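Local coordinates for protein Adp-heptose LPS heptosyltransferase II (Escherichia coli, PDB 1PSW) that transfers the second heptose unit from ADP-L-glycero-beta-D-manno-heptose onto heptosyl-Kdo2-lipid A during assembly of the lipopolysaccharide core, at residues D82-L87 against P103-W108; I3-P8 against A31-M36; Y200-L205 against V266-G271. All coordinates share one frame; numbering follows the deposited sequence.

In the fold
Interactions 1 and 2 belong to one six-stranded parallel sheet, interaction 3 to a second sheet with the same 3-2-1-4-5-6 strand order, the pair of Rossmann-like domains expected of a GT-B glycosyltransferase. The centres of interactions 1 and 2 lie about 9 Å apart because strands 2-6 and 83-86 are neighbours: Tyr-85 N is 2.9 Å from Leu-4 O, and Tyr-85 O is 2.8 Å from Ile-6 N. Interaction 3 sits across the chain's centre, about 38 Å from interaction 1 and about 33 Å from interaction 2 between centres; its nearest atoms are about 11 Å from interaction 2. GT-B enzymes generally bind substrates in the cleft between the two domains, probably here too.

Interaction 1 (D82-L87 against P103-W108); sequences DRAYVL and PHRTGW
Three backbone hydrogen bonds tie Ala-84 and Val-86 to His-104 and Thr-106. Ala-84 uses both of its polar backbone atoms: its N donates to His-104 O at 2.8 Å, a bent bond (133° at the hydrogen), and its O accepts from Thr-106 N in a nearly straight one (175°). Val-86 N then reaches Thr-106 O at 2.9 Å. Beyond this ladder a water takes over, donating to Val-86 O and accepting from Trp-108 N, so the two strands stay linked where direct pairing has stopped. CA-H...O contacts, such as Tyr-85 CA to Thr-106 O at 3.3 Å, line the same seam.

The bond pattern and the 20° angle between strand directions identify a parallel pair, the two strands of a beta-alpha-beta unit whose crossover contains helix 95-99. On the other edge of strand 83-86 runs strand 2-6.

Side chains meet more sparingly. Those of Tyr-85 and Thr-106 run alongside each other in the same direction, and Thr-106 CB comes obliquely to the ring, 3.8 Å from CD1. The torsion that sets Thr-106 OG1 beside its own backbone N turns the hydroxyl to Asp-119 OD2, its hydrogen-bond partner, and leaves CB against the ring. Nearer the start of the strands, Arg-83 CG passes His-104 CB at 4.1 Å, and the guanidinium and imidazole planes are close to parallel, although they do not stack. Pro-103 CG closes this end against Asp-82 O at 3.3 Å. Ala-84 and Arg-105 face the opposite side of the sheet, where Pro-97 packs on both.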
ATOM      1  N   ASP A  82     -20.725  13.919 -10.454  1.00 30.17           N
ATOM      2  CA  ASP A  82     -21.991  13.636  -9.794  1.00 31.73           C
ATOM      3  C   ASP A  82     -21.785  13.464  -8.288  1.00 32.27           C
ATOM      4  O   ASP A  82     -22.578  13.946  -7.478  1.00 32.56           O
ATOM      5  CB  ASP A  82     -22.604  12.353 -10.361  1.00 33.15           C
ATOM      6  CG  ASP A  82     -23.016  12.488 -11.817  1.00 34.86           C
ATOM      7  OD1 ASP A  82     -23.855  13.359 -12.116  1.00 35.54           O
ATOM      8  OD2 ASP A  82     -22.506  11.723 -12.660  1.00 35.32           O
ATOM      9  N   ARG A  83     -20.714  12.766  -7.920  1.00 31.66           N
ATOM     10  CA  ARG A  83     -20.409  12.518  -6.514  1.00 30.20           C
ATOM     11  C   ARG A  83     -18.940  12.748  -6.204  1.00 27.93           C
ATOM     12  O   ARG A  83     -18.104  12.815  -7.104  1.00 27.15           O
ATOM     13  CB  ARG A  83     -20.751  11.076  -6.140  1.00 31.91           C
ATOM     14  CG  ARG A  83     -22.202  10.692  -6.288  1.00 34.52           C
ATOM     15  CD  ARG A  83     -22.425   9.288  -5.749  1.00 35.68           C
ATOM     16  NE  ARG A  83     -23.843   8.975  -5.600  1.00 38.86           N
ATOM     17  CZ  ARG A  83     -24.308   7.918  -4.946  1.00 40.00           C
ATOM     18  NH1 ARG A  83     -23.462   7.069  -4.375  1.00 40.81           N
ATOM     19  NH2 ARG A  83     -25.616   7.710  -4.857  1.00 40.27           N
ATOM     20  N   ALA A  84     -18.632  12.861  -4.917  1.00 26.23           N
ATOM     21  CA  ALA A  84     -17.259  13.044  -4.477  1.00 24.56           C
ATOM     22  C   ALA A  84     -17.056  12.297  -3.165  1.00 24.37           C
ATOM     23  O   ALA A  84     -17.955  12.244  -2.323  1.00 25.47           O
ATOM     24  CB  ALA A  84     -16.953  14.522  -4.295  1.00 25.75           C
ATOM     25  N   TYR A  85     -15.878  11.703  -3.008  1.00 22.42           N
ATOM     26  CA  TYR A  85     -15.534  10.967  -1.793  1.00 22.09           C
ATOM     27  C   TYR A  85     -14.197  11.498  -1.294  1.00 20.87           C
ATOM     28  O   TYR A  85     -13.214  11.506  -2.031  1.00 23.26           O
ATOM     29  CB  TYR A  85     -15.417   9.462  -2.078  1.00 21.12           C
ATOM     30  CG  TYR A  85     -16.721   8.794  -2.450  1.00 20.65           C
ATOM     31  CD1 TYR A  85     -17.573   8.278  -1.469  1.00 22.48           C
ATOM     32  CD2 TYR A  85     -17.131   8.722  -3.778  1.00 20.88           C
ATOM     33  CE1 TYR A  85     -18.799   7.712  -1.808  1.00 21.53           C
ATOM     34  CE2 TYR A  85     -18.360   8.158  -4.120  1.00 22.72           C
ATOM     35  CZ  TYR A  85     -19.186   7.659  -3.135  1.00 22.21           C
ATOM     36  OH  TYR A  85     -20.410   7.120  -3.467  1.00 24.87           O
ATOM     37  N   VAL A  86     -14.166  11.948  -0.047  1.00 19.83           N
ATOM     38  CA  VAL A  86     -12.940  12.474   0.537  1.00 20.86           C
ATOM     39  C   VAL A  86     -12.405  11.434   1.510  1.00 20.06           C
ATOM     40  O   VAL A  86     -13.040  11.142   2.526  1.00 21.33           O
ATOM     41  CB  VAL A  86     -13.205  13.809   1.276  1.00 20.72           C
ATOM     42  CG1 VAL A  86     -11.901  14.406   1.783  1.00 20.78           C
ATOM     43  CG2 VAL A  86     -13.898  14.791   0.339  1.00 21.08           C
ATOM     44  N   LEU A  87     -11.238  10.869   1.197  1.00 19.59           N
ATOM     45  CA  LEU A  87     -10.644   9.816   2.030  1.00 19.05           C
ATOM     46  C   LEU A  87      -9.719  10.306   3.132  1.00 18.52           C
ATOM     47  O   LEU A  87      -9.667   9.715   4.207  1.00 19.53           O
ATOM     48  CB  LEU A  87      -9.937   8.792   1.131  1.00 18.19           C
ATOM     49  CG  LEU A  87     -10.871   8.162   0.080  1.00 18.88           C
ATOM     50  CD1 LEU A  87     -10.139   7.068  -0.706  1.00 19.53           C
ATOM     51  CD2 LEU A  87     -12.101   7.581   0.775  1.00 19.65           C
ATOM     52  N   PRO A 103     -22.628  18.177  -6.019  1.00 35.31           N
ATOM     53  CA  PRO A 103     -23.808  18.041  -5.159  1.00 37.14           C
ATOM     54  C   PRO A 103     -23.701  17.081  -3.984  1.00 39.14           C
ATOM     55  O   PRO A 103     -24.156  17.393  -2.881  1.00 39.67           O
ATOM     56  CB  PRO A 103     -24.899  17.627  -6.139  1.00 36.69           C
ATOM     57  CG  PRO A 103     -24.141  16.821  -7.148  1.00 37.44           C
ATOM     58  CD  PRO A 103     -22.916  17.678  -7.376  1.00 35.28           C
ATOM     59  N   HIS A 104     -23.107  15.915  -4.219  1.00 40.09           N
ATOM     60  CA  HIS A 104     -22.967  14.902  -3.176  1.00 40.22           C
ATOM     61  C   HIS A 104     -21.511  14.680  -2.791  1.00 38.21           C
ATOM     62  O   HIS A 104     -20.720  14.165  -3.576  1.00 37.25           O
ATOM     63  CB  HIS A 104     -23.584  13.588  -3.659  1.00 44.61           C
ATOM     64  CG  HIS A 104     -25.008  13.721  -4.099  1.00 49.62           C
ATOM     65  ND1 HIS A 104     -25.398  14.570  -5.113  1.00 51.52           N
ATOM     66  CD2 HIS A 104     -26.139  13.122  -3.655  1.00 52.86           C
ATOM     67  CE1 HIS A 104     -26.707  14.487  -5.275  1.00 52.48           C
ATOM     68  NE2 HIS A 104     -27.181  13.615  -4.403  1.00 53.79           N
ATOM     69  N   ARG A 105     -21.174  15.067  -1.568  1.00 35.12           N
ATOM     70  CA  ARG A 105     -19.819  14.931  -1.059  1.00 34.25           C
ATOM     71  C   ARG A 105     -19.815  14.070   0.205  1.00 34.02           C
ATOM     72  O   ARG A 105     -20.304  14.491   1.254  1.00 32.52           O
ATOM     73  CB  ARG A 105     -19.251  16.320  -0.775  1.00 33.69           C
ATOM     74  CG  ARG A 105     -19.401  17.274  -1.961  1.00 33.76           C
ATOM     75  CD  ARG A 105     -18.784  18.639  -1.683  1.00 35.71           C
ATOM     76  NE  ARG A 105     -19.479  19.364  -0.617  1.00 37.49           N
ATOM     77  CZ  ARG A 105     -20.741  19.778  -0.685  1.00 38.72           C
ATOM     78  NH1 ARG A 105     -21.465  19.543  -1.772  1.00 37.41           N
ATOM     79  NH2 ARG A 105     -21.282  20.433   0.333  1.00 38.19           N
ATOM     80  N   THR A 106     -19.248  12.868   0.091  1.00 32.73           N
ATOM     81  CA  THR A 106     -19.206  11.898   1.190  1.00 31.29           C
ATOM     82  C   THR A 106     -17.835  11.675   1.827  1.00 30.17           C
ATOM     83  O   THR A 106     -16.803  11.800   1.169  1.00 27.65           O
ATOM     84  CB  THR A 106     -19.710  10.524   0.711  1.00 32.02           C
ATOM     85  OG1 THR A 106     -20.963  10.682   0.034  1.00 32.98           O
ATOM     86  CG2 THR A 106     -19.886   9.578   1.895  1.00 31.38           C
ATOM     87  N   GLY A 107     -17.841  11.320   3.110  1.00 28.94           N
ATOM     88  CA  GLY A 107     -16.605  11.057   3.824  1.00 28.24           C
ATOM     89  C   GLY A 107     -16.818  10.975   5.321  1.00 28.92           C
ATOM     90  O   GLY A 107     -17.831  11.454   5.831  1.00 29.89           O
ATOM     91  N   TRP A 108     -15.884  10.351   6.034  1.00 27.98           N
ATOM     92  CA  TRP A 108     -16.019  10.264   7.484  1.00 27.17           C
ATOM     93  C   TRP A 108     -15.808  11.667   8.038  1.00 27.59           C
ATOM     94  O   TRP A 108     -15.122  12.484   7.429  1.00 25.92           O
ATOM     95  CB  TRP A 108     -14.997   9.291   8.076  1.00 26.23           C
ATOM     96  CG  TRP A 108     -15.219   7.882   7.619  1.00 25.28           C
ATOM     97  CD1 TRP A 108     -14.576   7.234   6.601  1.00 24.21           C
ATOM     98  CD2 TRP A 108     -16.191   6.959   8.132  1.00 24.42           C
ATOM     99  NE1 TRP A 108     -15.088   5.964   6.450  1.00 22.85           N
ATOM    100  CE2 TRP A 108     -16.079   5.772   7.376  1.00 23.59           C
ATOM    101  CE3 TRP A 108     -17.146   7.021   9.160  1.00 25.68           C
ATOM    102  CZ2 TRP A 108     -16.886   4.657   7.608  1.00 23.52           C
ATOM    103  CZ3 TRP A 108     -17.950   5.906   9.394  1.00 26.24           C
ATOM    104  CH2 TRP A 108     -17.812   4.741   8.619  1.00 26.32           C
TER
HETATM  105  O   HOH W   1     -13.696   9.595   4.728  1.00 21.16           O

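Interaction 2 (I3-P8 against A31-M36); sequences ILVIGP and AIIDVM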
ATOM      1  N   ILE A   3     -17.525  10.170 -10.767  1.00 26.62           N
ATOM      2  CA  ILE A   3     -17.120  10.261  -9.379  1.00 25.40           C
ATOM      3  C   ILE A   3     -15.710  10.812  -9.206  1.00 24.36           C
ATOM      4  O   ILE A   3     -14.783  10.419  -9.913  1.00 24.41           O
ATOM      5  CB  ILE A   3     -17.205   8.866  -8.719  1.00 23.48           C
ATOM      6  CG1 ILE A   3     -18.631   8.322  -8.854  1.00 24.29           C
ATOM      7  CG2 ILE A   3     -16.801   8.951  -7.267  1.00 22.69           C
ATOM      8  CD1 ILE A   3     -18.776   6.848  -8.502  1.00 21.54           C
ATOM      9  N   LEU A   4     -15.564  11.737  -8.263  1.00 21.80           N
ATOM     10  CA  LEU A   4     -14.268  12.322  -7.956  1.00 21.97           C
ATOM     11  C   LEU A   4     -13.859  11.826  -6.576  1.00 22.28           C
ATOM     12  O   LEU A   4     -14.618  11.943  -5.614  1.00 23.97           O
ATOM     13  CB  LEU A   4     -14.341  13.850  -7.936  1.00 21.87           C
ATOM     14  CG  LEU A   4     -13.086  14.542  -7.379  1.00 23.34           C
ATOM     15  CD1 LEU A   4     -11.897  14.255  -8.276  1.00 22.61           C
ATOM     16  CD2 LEU A   4     -13.313  16.051  -7.266  1.00 25.70           C
ATOM     17  N   VAL A   5     -12.659  11.270  -6.482  1.00 20.70           N
ATOM     18  CA  VAL A   5     -12.172  10.769  -5.206  1.00 19.91           C
ATOM     19  C   VAL A   5     -10.915  11.509  -4.774  1.00 20.70           C
ATOM     20  O   VAL A   5      -9.978  11.664  -5.555  1.00 21.31           O
ATOM     21  CB  VAL A   5     -11.845   9.251  -5.279  1.00 18.41           C
ATOM     22  CG1 VAL A   5     -11.192   8.787  -3.978  1.00 19.30           C
ATOM     23  CG2 VAL A   5     -13.108   8.460  -5.535  1.00 18.89           C
ATOM     24  N   ILE A   6     -10.914  11.992  -3.538  1.00 20.99           N
ATOM     25  CA  ILE A   6      -9.749  12.670  -3.001  1.00 21.00           C
ATOM     26  C   ILE A   6      -9.011  11.537  -2.306  1.00 21.26           C
ATOM     27  O   ILE A   6      -9.420  11.090  -1.235  1.00 20.29           O
ATOM     28  CB  ILE A   6     -10.141  13.744  -1.962  1.00 22.44           C
ATOM     29  CG1 ILE A   6     -11.137  14.736  -2.569  1.00 21.42           C
ATOM     30  CG2 ILE A   6      -8.892  14.455  -1.458  1.00 21.95           C
ATOM     31  CD1 ILE A   6     -10.621  15.490  -3.787  1.00 22.17           C
ATOM     32  N   GLY A   7      -7.946  11.050  -2.931  1.00 22.43           N
ATOM     33  CA  GLY A   7      -7.211   9.936  -2.361  1.00 22.41           C
ATOM     34  C   GLY A   7      -6.221  10.300  -1.278  1.00 23.94           C
ATOM     35  O   GLY A   7      -5.806  11.462  -1.173  1.00 22.15           O
ATOM     36  N   PRO A   8      -5.821   9.318  -0.452  1.00 23.53           N
ATOM     37  CA  PRO A   8      -4.865   9.555   0.629  1.00 25.84           C
ATOM     38  C   PRO A   8      -3.457   9.764   0.094  1.00 26.40           C
ATOM     39  O   PRO A   8      -3.188   9.489  -1.073  1.00 29.23           O
ATOM     40  CB  PRO A   8      -5.002   8.302   1.483  1.00 25.53           C
ATOM     41  CG  PRO A   8      -5.308   7.246   0.478  1.00 25.15           C
ATOM     42  CD  PRO A   8      -6.319   7.930  -0.418  1.00 24.78           C
ATOM     43  N   ALA A  31     -19.700   3.387 -13.444  1.00 25.92           N
ATOM     44  CA  ALA A  31     -19.045   4.301 -12.520  1.00 27.00           C
ATOM     45  C   ALA A  31     -17.677   4.700 -13.068  1.00 26.55           C
ATOM     46  O   ALA A  31     -16.795   3.861 -13.238  1.00 28.28           O
ATOM     47  CB  ALA A  31     -18.896   3.640 -11.150  1.00 27.25           C
ATOM     48  N   ILE A  32     -17.523   5.987 -13.365  1.00 25.88           N
ATOM     49  CA  ILE A  32     -16.272   6.536 -13.884  1.00 25.41           C
ATOM     50  C   ILE A  32     -15.606   7.222 -12.696  1.00 24.80           C
ATOM     51  O   ILE A  32     -16.124   8.211 -12.165  1.00 24.30           O
ATOM     52  CB  ILE A  32     -16.539   7.578 -15.004  1.00 27.69           C
ATOM     53  CG1 ILE A  32     -17.362   6.941 -16.128  1.00 28.43           C
ATOM     54  CG2 ILE A  32     -15.221   8.107 -15.557  1.00 26.92           C
ATOM     55  CD1 ILE A  32     -16.676   5.777 -16.809  1.00 31.96           C
ATOM     56  N   ILE A  33     -14.457   6.696 -12.283  1.00 22.75           N
ATOM     57  CA  ILE A  33     -13.759   7.213 -11.111  1.00 21.54           C
ATOM     58  C   ILE A  33     -12.442   7.936 -11.364  1.00 20.47           C
ATOM     59  O   ILE A  33     -11.497   7.358 -11.896  1.00 19.19           O
ATOM     60  CB  ILE A  33     -13.489   6.065 -10.112  1.00 20.98           C
ATOM     61  CG1 ILE A  33     -14.801   5.354  -9.770  1.00 21.68           C
ATOM     62  CG2 ILE A  33     -12.851   6.615  -8.845  1.00 22.60           C
ATOM     63  CD1 ILE A  33     -14.610   3.961  -9.173  1.00 20.59           C
ATOM     64  N   ASP A  34     -12.391   9.208 -10.976  1.00 19.63           N
ATOM     65  CA  ASP A  34     -11.179  10.005 -11.110  1.00 19.83           C
ATOM     66  C   ASP A  34     -10.630  10.160  -9.695  1.00 20.80           C
ATOM     67  O   ASP A  34     -11.394  10.346  -8.744  1.00 21.02           O
ATOM     68  CB  ASP A  34     -11.479  11.384 -11.709  1.00 21.77           C
ATOM     69  CG  ASP A  34     -11.921  11.309 -13.161  1.00 26.67           C
ATOM     70  OD1 ASP A  34     -11.544  10.336 -13.853  1.00 26.44           O
ATOM     71  OD2 ASP A  34     -12.630  12.231 -13.618  1.00 28.57           O
ATOM     72  N   VAL A  35      -9.314  10.073  -9.554  1.00 19.34           N
ATOM     73  CA  VAL A  35      -8.694  10.186  -8.243  1.00 19.76           C
ATOM     74  C   VAL A  35      -7.650  11.283  -8.218  1.00 21.72           C
ATOM     75  O   VAL A  35      -6.748  11.316  -9.057  1.00 20.07           O
ATOM     76  CB  VAL A  35      -8.016   8.861  -7.828  1.00 17.90           C
ATOM     77  CG1 VAL A  35      -7.398   9.006  -6.439  1.00 19.31           C
ATOM     78  CG2 VAL A  35      -9.038   7.738  -7.837  1.00 16.71           C
HETATM   79  N   MSE A  36      -7.790  12.185  -7.253  1.00 21.60           N
HETATM   80  CA  MSE A  36      -6.852  13.283  -7.083  1.00 26.03           C
HETATM   81  C   MSE A  36      -5.910  12.924  -5.946  1.00 25.13           C
HETATM   82  O   MSE A  36      -6.348  12.652  -4.826  1.00 25.92           O
HETATM   83  CB  MSE A  36      -7.585  14.579  -6.749  1.00 29.42           C
HETATM   84  CG  MSE A  36      -6.653  15.775  -6.667  1.00 36.90           C
HETATM   85 SE   MSE A  36      -7.551  17.393  -6.078  1.00 52.80          SE
HETATM   86  CE  MSE A  36      -8.438  17.831  -7.712  1.00 40.70           C
TER
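Val-5 CG2 meets Ile-33 CG2 at 3.8 Å, the two side chains crossing at a slant. On the same face Val-5 CB touches Val-35 CG2 at 4.1 Å, and Ile-3 extends the apolar row: chi2 of 168° stretches its chain until CD1 reaches Ala-31 CB at 4.2 Å. Helix 11-27, the crossover of this beta-alpha-beta unit, covers the valines through Tyr-21. The other face carries Leu-4, Asp-34, Ile-6 and Met-36, a selenomethionine whose SE lies 4.3 Å from Ile-6 CD1.

Between these faces runs a parallel ladder of five hydrogen bonds. Ile-3 and Val-5 each donate and accept, through Ile-32 O and Asp-34 N, then Asp-34 O and Met-36 N; the Asp-34 N to Ile-3 O bond is almost linear, 178° at the hydrogen. Gly-7 N continues the series past the last strand residue with a 3.0 Å bond to Met-36 O, its donor tilted 23° from the carbonyl plane.

The polar edge is the carboxylate of Asp-34. CB sits 3.9 Å from Ile-3 O, while OD2 bonds Tyr-81 OH and OD1 bonds Asn-52 ND2. Buried on a face with Leu-4, Ile-6 and Met-36, and touched also by Glu-53, this acid is gripped at both oxygens; the two bonds probably hold its rotation and would help stabilise it if it is ionised.

Interaction 3 (Y200-L205 against V266-G271); sequences YHYAEL and VTNDSG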
ATOM      1  N   TYR A 200      20.784  -4.956  10.228  1.00 18.79           N
ATOM      2  CA  TYR A 200      21.687  -6.102  10.285  1.00 18.62           C
ATOM      3  C   TYR A 200      20.952  -7.431  10.230  1.00 18.41           C
ATOM      4  O   TYR A 200      21.519  -8.438   9.806  1.00 18.06           O
ATOM      5  CB  TYR A 200      22.580  -6.028  11.527  1.00 17.88           C
ATOM      6  CG  TYR A 200      21.863  -5.664  12.803  1.00 16.93           C
ATOM      7  CD1 TYR A 200      21.282  -6.642  13.605  1.00 17.82           C
ATOM      8  CD2 TYR A 200      21.790  -4.339  13.218  1.00 18.26           C
ATOM      9  CE1 TYR A 200      20.650  -6.308  14.797  1.00 16.17           C
ATOM     10  CE2 TYR A 200      21.167  -3.991  14.394  1.00 18.97           C
ATOM     11  CZ  TYR A 200      20.600  -4.978  15.181  1.00 18.80           C
ATOM     12  OH  TYR A 200      19.993  -4.617  16.352  1.00 19.34           O
ATOM     13  N   HIS A 201      19.696  -7.456  10.669  1.00 17.82           N
ATOM     14  CA  HIS A 201      18.935  -8.696  10.576  1.00 17.85           C
ATOM     15  C   HIS A 201      18.610  -8.931   9.100  1.00 17.81           C
ATOM     16  O   HIS A 201      18.695 -10.063   8.618  1.00 18.21           O
ATOM     17  CB  HIS A 201      17.649  -8.637  11.403  1.00 18.53           C
ATOM     18  CG  HIS A 201      17.861  -8.908  12.865  1.00 20.57           C
ATOM     19  ND1 HIS A 201      19.031  -9.435  13.360  1.00 21.90           N
ATOM     20  CD2 HIS A 201      17.047  -8.720  13.931  1.00 19.89           C
ATOM     21  CE1 HIS A 201      18.934  -9.559  14.676  1.00 22.28           C
ATOM     22  NE2 HIS A 201      17.744  -9.134  15.044  1.00 21.64           N
ATOM     23  N   TYR A 202      18.249  -7.875   8.372  1.00 17.14           N
ATOM     24  CA  TYR A 202      17.963  -8.035   6.946  1.00 17.79           C
ATOM     25  C   TYR A 202      19.224  -8.519   6.228  1.00 19.24           C
ATOM     26  O   TYR A 202      19.143  -9.332   5.307  1.00 19.57           O
ATOM     27  CB  TYR A 202      17.479  -6.714   6.314  1.00 17.58           C
ATOM     28  CG  TYR A 202      15.975  -6.485   6.406  1.00 16.98           C
ATOM     29  CD1 TYR A 202      15.078  -7.297   5.692  1.00 17.65           C
ATOM     30  CD2 TYR A 202      15.447  -5.474   7.216  1.00 16.59           C
ATOM     31  CE1 TYR A 202      13.688  -7.105   5.782  1.00 14.20           C
ATOM     32  CE2 TYR A 202      14.061  -5.277   7.315  1.00 13.25           C
ATOM     33  CZ  TYR A 202      13.194  -6.090   6.601  1.00 14.54           C
ATOM     34  OH  TYR A 202      11.829  -5.906   6.706  1.00 15.19           O
ATOM     35  N   ALA A 203      20.391  -8.033   6.653  1.00 19.32           N
ATOM     36  CA  ALA A 203      21.647  -8.438   6.026  1.00 20.34           C
ATOM     37  C   ALA A 203      21.924  -9.923   6.246  1.00 20.83           C
ATOM     38  O   ALA A 203      22.296 -10.636   5.317  1.00 20.08           O
ATOM     39  CB  ALA A 203      22.800  -7.601   6.569  1.00 19.64           C
ATOM     40  N   GLU A 204      21.747 -10.378   7.482  1.00 21.18           N
ATOM     41  CA  GLU A 204      21.963 -11.779   7.824  1.00 21.99           C
ATOM     42  C   GLU A 204      21.002 -12.657   7.017  1.00 22.06           C
ATOM     43  O   GLU A 204      21.382 -13.711   6.503  1.00 21.63           O
ATOM     44  CB  GLU A 204      21.740 -11.987   9.326  1.00 24.47           C
ATOM     45  CG  GLU A 204      21.813 -13.432   9.810  1.00 29.32           C
ATOM     46  CD  GLU A 204      23.106 -14.123   9.416  1.00 35.21           C
ATOM     47  OE1 GLU A 204      24.190 -13.546   9.652  1.00 37.15           O
ATOM     48  OE2 GLU A 204      23.039 -15.250   8.878  1.00 37.02           O
ATOM     49  N   LEU A 205      19.752 -12.218   6.900  1.00 19.72           N
ATOM     50  CA  LEU A 205      18.759 -12.976   6.139  1.00 19.60           C
ATOM     51  C   LEU A 205      19.156 -13.050   4.668  1.00 18.79           C
ATOM     52  O   LEU A 205      18.952 -14.069   4.008  1.00 18.56           O
ATOM     53  CB  LEU A 205      17.365 -12.339   6.263  1.00 19.09           C
ATOM     54  CG  LEU A 205      16.235 -13.074   5.513  1.00 18.95           C
ATOM     55  CD1 LEU A 205      16.158 -14.521   5.983  1.00 18.47           C
ATOM     56  CD2 LEU A 205      14.904 -12.378   5.742  1.00 19.89           C
ATOM     57  N   VAL A 266       9.681  -9.903   2.163  1.00 15.62           N
ATOM     58  CA  VAL A 266       9.858  -9.796   3.610  1.00 16.10           C
ATOM     59  C   VAL A 266       9.744  -8.298   3.843  1.00 15.78           C
ATOM     60  O   VAL A 266      10.427  -7.513   3.176  1.00 16.16           O
ATOM     61  CB  VAL A 266      11.248 -10.276   4.068  1.00 18.57           C
ATOM     62  CG1 VAL A 266      11.378 -10.141   5.578  1.00 17.61           C
ATOM     63  CG2 VAL A 266      11.464 -11.718   3.652  1.00 18.62           C
ATOM     64  N   THR A 267       8.890  -7.891   4.777  1.00 13.47           N
ATOM     65  CA  THR A 267       8.694  -6.469   5.019  1.00 15.41           C
ATOM     66  C   THR A 267       8.222  -6.158   6.436  1.00 15.08           C
ATOM     67  O   THR A 267       7.761  -7.037   7.161  1.00 14.84           O
ATOM     68  CB  THR A 267       7.622  -5.914   4.058  1.00 18.27           C
ATOM     69  OG1 THR A 267       7.418  -4.519   4.312  1.00 22.44           O
ATOM     70  CG2 THR A 267       6.308  -6.643   4.271  1.00 18.55           C
ATOM     71  N   ASN A 268       8.355  -4.891   6.809  1.00 14.08           N
ATOM     72  CA  ASN A 268       7.889  -4.405   8.095  1.00 16.36           C
ATOM     73  C   ASN A 268       6.451  -3.943   7.839  1.00 16.92           C
ATOM     74  O   ASN A 268       5.949  -4.034   6.719  1.00 17.75           O
ATOM     75  CB  ASN A 268       8.705  -3.185   8.541  1.00 15.53           C
ATOM     76  CG  ASN A 268      10.194  -3.435   8.543  1.00 16.38           C
ATOM     77  OD1 ASN A 268      10.678  -4.403   9.125  1.00 18.96           O
ATOM     78  ND2 ASN A 268      10.935  -2.540   7.896  1.00 16.87           N
ATOM     79  N   ASP A 269       5.806  -3.421   8.876  1.00 18.21           N
ATOM     80  CA  ASP A 269       4.449  -2.892   8.755  1.00 20.89           C
ATOM     81  C   ASP A 269       4.607  -1.565   8.014  1.00 21.38           C
ATOM     82  O   ASP A 269       4.910  -0.537   8.622  1.00 23.46           O
ATOM     83  CB  ASP A 269       3.868  -2.674  10.157  1.00 22.37           C
ATOM     84  CG  ASP A 269       2.485  -2.038  10.149  1.00 24.24           C
ATOM     85  OD1 ASP A 269       1.829  -2.023   9.086  1.00 24.77           O
ATOM     86  OD2 ASP A 269       2.053  -1.559  11.225  1.00 27.05           O
ATOM     87  N   SER A 270       4.425  -1.601   6.696  1.00 20.43           N
ATOM     88  CA  SER A 270       4.577  -0.412   5.864  1.00 19.55           C
ATOM     89  C   SER A 270       3.647  -0.415   4.653  1.00 18.89           C
ATOM     90  O   SER A 270       2.912  -1.372   4.426  1.00 17.52           O
ATOM     91  CB  SER A 270       6.018  -0.322   5.369  1.00 21.99           C
ATOM     92  OG  SER A 270       6.276  -1.371   4.445  1.00 24.46           O
ATOM     93  N   GLY A 271       3.691   0.660   3.872  1.00 18.51           N
ATOM     94  CA  GLY A 271       2.855   0.746   2.686  1.00 18.16           C
ATOM     95  C   GLY A 271       3.117  -0.322   1.631  1.00 18.14           C
ATOM     96  O   GLY A 271       2.173  -0.844   1.027  1.00 18.09           O
TER
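Tyr-202 lies with CG anti to its carbonyl carbon (chi1 -88°), a torsion that sends the ring off helix 200-205 toward the strand, and Asn-268, its CG likewise anti to the carbonyl carbon, swings its amide back to meet it. Tyr-202 OH donates a weak hydrogen bond to Asn-268 OD1 at 3.1 Å; the oxygen lies at the ring's edge, near its plane, while ring and amide planes stand 73° apart. On the ring's CE1 side, Val-266 CG1 comes obliquely, 3.8 Å from CE1, and Leu-205 meets Val-266 tip to tip, CD2 to CG2 at 4.1 Å. An alanine in place of Tyr-202 has neither ring nor hydroxyl, which would probably open a gap beside Val-266 and leave Asn-268 OD1 without its weak bond, though still with Trp-197 N.

That amide has firmer partners elsewhere, OD1 accepting from Trp-197 N and ND2 donating to Gly-188 O, which fix its orientation. Thr-267, pointing away, bonds through OG1 to Asn-268 O at 2.9 Å, on a lone pair. In this Rossmann-like domain segment 200-205 of helix 199-211 thus runs at 173° to strand residues 266-268, with Phe-185 of strand 182-186 against Tyr-202, Leu-205 and Val-266, and helix 332-347 touching Leu-205.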